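Local coordinates for protein serine--tRNA ligase (Pyrococcus horikoshii, PDB 2DQ0) that catalyses the ATP-dependent attachment of serine to tRNA(Ser), and probably also to tRNA(Sec), as a homodimeric class II aminoacyl-tRNA synthetase, at residues E315-E318 with W319-K322. Residues are numbered along the deposited sequence; the frame is centred on the assembly and turned at random.
Sequences ESWE and WHEK
Glu318 and Lys322 pair across one turn near the start of helix 316-333, an i to i+4 salt bridge on a helix that packs against antiparallel strands of the mixed sheet of the class II synthetase core. The bridge is long, OE2 of Glu318 lying 3.8 Å from NZ of Lys322. Glu318 reaches it with CG anti to its own N (chi1 -164°) and an extended chain. Lys322, also extended, places NZ 3.6 Å above the plane of the Trp319 indole, offset toward its rim. With an alanine here in place of Lys322, the Glu318 carboxylate would probably lose this charged mate, and the rim of one indole face its amino group. The backbone frame is helical: Trp319 N donates to Glu315 O at 3.0 Å, and His320 N to Ser316 O at 2.7 Å. Trp319 CD1 sits 3.4 Å from Glu315 O, while its side chain touches Val309 and Leu403 of the sheet. Next along the helix, His320 also touches Leu403, stacks on Tyr356, and its NE2 is hydrogen-bonded to Ala374 O. Its ring meets Trp317 rim to rim, planes at 60°, with ND1 of His320 3.7 Å from CZ3 of Trp317.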
ATOM      1  N   GLU A 315     -31.537 -11.177   7.769  1.00 65.84           N
ATOM      2  CA  GLU A 315     -31.276 -11.164   6.323  1.00 62.27           C
ATOM      3  C   GLU A 315     -29.862 -11.669   5.911  1.00 59.33           C
ATOM      4  O   GLU A 315     -29.590 -11.915   4.724  1.00 47.49           O
ATOM      5  CB  GLU A 315     -31.441  -9.731   5.803  1.00 68.83           C
ATOM      6  CG  GLU A 315     -32.836  -9.158   5.894  1.00 79.54           C
ATOM      7  CD  GLU A 315     -33.819  -9.923   5.032  1.00 88.98           C
ATOM      8  OE1 GLU A 315     -33.434 -10.332   3.917  1.00 87.70           O
ATOM      9  OE2 GLU A 315     -34.977 -10.105   5.463  1.00 90.29           O
ATOM     10  N   SER A 316     -28.980 -11.834   6.895  1.00 51.72           N
ATOM     11  CA  SER A 316     -27.597 -12.205   6.630  1.00 52.50           C
ATOM     12  C   SER A 316     -27.357 -13.507   5.890  1.00 54.99           C
ATOM     13  O   SER A 316     -26.574 -13.544   4.928  1.00 56.09           O
ATOM     14  CB  SER A 316     -26.784 -12.159   7.929  1.00 38.30           C
ATOM     15  OG  SER A 316     -27.172 -13.177   8.821  1.00 62.40           O
ATOM     16  N   TRP A 317     -28.028 -14.571   6.310  1.00 54.84           N
ATOM     17  CA  TRP A 317     -27.842 -15.845   5.643  1.00 56.01           C
ATOM     18  C   TRP A 317     -28.283 -15.759   4.190  1.00 57.34           C
ATOM     19  O   TRP A 317     -27.707 -16.409   3.312  1.00 60.01           O
ATOM     20  CB  TRP A 317     -28.584 -16.959   6.387  1.00 46.68           C
ATOM     21  CG  TRP A 317     -27.962 -17.204   7.704  1.00 53.71           C
ATOM     22  CD1 TRP A 317     -28.460 -16.856   8.923  1.00 57.16           C
ATOM     23  CD2 TRP A 317     -26.628 -17.673   7.938  1.00 63.63           C
ATOM     24  NE1 TRP A 317     -27.516 -17.060   9.905  1.00 58.98           N
ATOM     25  CE2 TRP A 317     -26.382 -17.562   9.329  1.00 58.42           C
ATOM     26  CE3 TRP A 317     -25.612 -18.167   7.107  1.00 60.30           C
ATOM     27  CZ2 TRP A 317     -25.165 -17.926   9.905  1.00 54.65           C
ATOM     28  CZ3 TRP A 317     -24.395 -18.532   7.688  1.00 55.74           C
ATOM     29  CH2 TRP A 317     -24.186 -18.407   9.073  1.00 57.56           C
ATOM     30  N   GLU A 318     -29.287 -14.944   3.914  1.00 54.68           N
ATOM     31  CA  GLU A 318     -29.719 -14.823   2.537  1.00 55.34           C
ATOM     32  C   GLU A 318     -28.646 -14.052   1.755  1.00 60.13           C
ATOM     33  O   GLU A 318     -28.367 -14.356   0.588  1.00 51.43           O
ATOM     34  CB  GLU A 318     -31.044 -14.088   2.473  1.00 66.41           C
ATOM     35  CG  GLU A 318     -31.758 -14.251   1.152  1.00 77.94           C
ATOM     36  CD  GLU A 318     -32.966 -13.358   1.054  1.00 84.32           C
ATOM     37  OE1 GLU A 318     -33.606 -13.121   2.107  1.00 85.49           O
ATOM     38  OE2 GLU A 318     -33.272 -12.904  -0.072  1.00 84.73           O
ATOM     39  N   TRP A 319     -28.049 -13.051   2.401  1.00 60.85           N
ATOM     40  CA  TRP A 319     -27.002 -12.263   1.765  1.00 59.45           C
ATOM     41  C   TRP A 319     -25.778 -13.119   1.483  1.00 64.30           C
ATOM     42  O   TRP A 319     -25.188 -13.052   0.392  1.00 61.67           O
ATOM     43  CB  TRP A 319     -26.623 -11.068   2.641  1.00 58.51           C
ATOM     44  CG  TRP A 319     -27.414  -9.878   2.242  1.00 59.01           C
ATOM     45  CD1 TRP A 319     -28.402  -9.258   2.966  1.00 51.90           C
ATOM     46  CD2 TRP A 319     -27.441  -9.288   0.942  1.00 54.27           C
ATOM     47  NE1 TRP A 319     -29.050  -8.336   2.187  1.00 53.57           N
ATOM     48  CE2 TRP A 319     -28.486  -8.331   0.938  1.00 51.31           C
ATOM     49  CE3 TRP A 319     -26.685  -9.481  -0.230  1.00 49.67           C
ATOM     50  CZ2 TRP A 319     -28.802  -7.567  -0.191  1.00 44.82           C
ATOM     51  CZ3 TRP A 319     -26.996  -8.720  -1.358  1.00 53.42           C
ATOM     52  CH2 TRP A 319     -28.049  -7.772  -1.329  1.00 52.34           C
ATOM     53  N   HIS A 320     -25.409 -13.919   2.479  1.00 57.74           N
ATOM     54  CA  HIS A 320     -24.272 -14.814   2.370  1.00 59.10           C
ATOM     55  C   HIS A 320     -24.430 -15.574   1.073  1.00 60.56           C
ATOM     56  O   HIS A 320     -23.528 -15.657   0.236  1.00 63.30           O
ATOM     57  CB  HIS A 320     -24.274 -15.816   3.529  1.00 59.02           C
ATOM     58  CG  HIS A 320     -23.061 -16.692   3.573  1.00 63.23           C
ATOM     59  ND1 HIS A 320     -23.000 -17.842   4.328  1.00 69.60           N
ATOM     60  CD2 HIS A 320     -21.846 -16.566   2.986  1.00 64.08           C
ATOM     61  CE1 HIS A 320     -21.800 -18.384   4.207  1.00 65.98           C
ATOM     62  NE2 HIS A 320     -21.081 -17.628   3.396  1.00 60.25           N
ATOM     63  N   GLU A 321     -25.613 -16.123   0.908  1.00 58.93           N
ATOM     64  CA  GLU A 321     -25.901 -16.898  -0.261  1.00 53.29           C
ATOM     65  C   GLU A 321     -25.819 -16.083  -1.550  1.00 52.61           C
ATOM     66  O   GLU A 321     -25.487 -16.623  -2.602  1.00 52.13           O
ATOM     67  CB  GLU A 321     -27.272 -17.530  -0.084  1.00 51.97           C
ATOM     68  CG  GLU A 321     -27.333 -18.939  -0.583  1.00 62.10           C
ATOM     69  CD  GLU A 321     -26.307 -19.839   0.062  1.00 62.86           C
ATOM     70  OE1 GLU A 321     -26.345 -20.002   1.305  1.00 55.54           O
ATOM     71  OE2 GLU A 321     -25.465 -20.387  -0.688  1.00 72.74           O
ATOM     72  N   LYS A 322     -26.108 -14.785  -1.486  1.00 54.10           N
ATOM     73  CA  LYS A 322     -26.049 -13.973  -2.702  1.00 56.34           C
ATOM     74  C   LYS A 322     -24.627 -13.564  -3.092  1.00 62.16           C
ATOM     75  O   LYS A 322     -24.276 -13.586  -4.285  1.00 61.28           O
ATOM     76  CB  LYS A 322     -26.879 -12.703  -2.570  1.00 57.73           C
ATOM     77  CG  LYS A 322     -28.370 -12.883  -2.408  1.00 58.43           C
ATOM     78  CD  LYS A 322     -29.010 -11.499  -2.308  1.00 60.26           C
ATOM     79  CE  LYS A 322     -30.446 -11.553  -1.836  1.00 74.24           C
ATOM     80  NZ  LYS A 322     -30.949 -10.201  -1.443  1.00 79.06           N
TER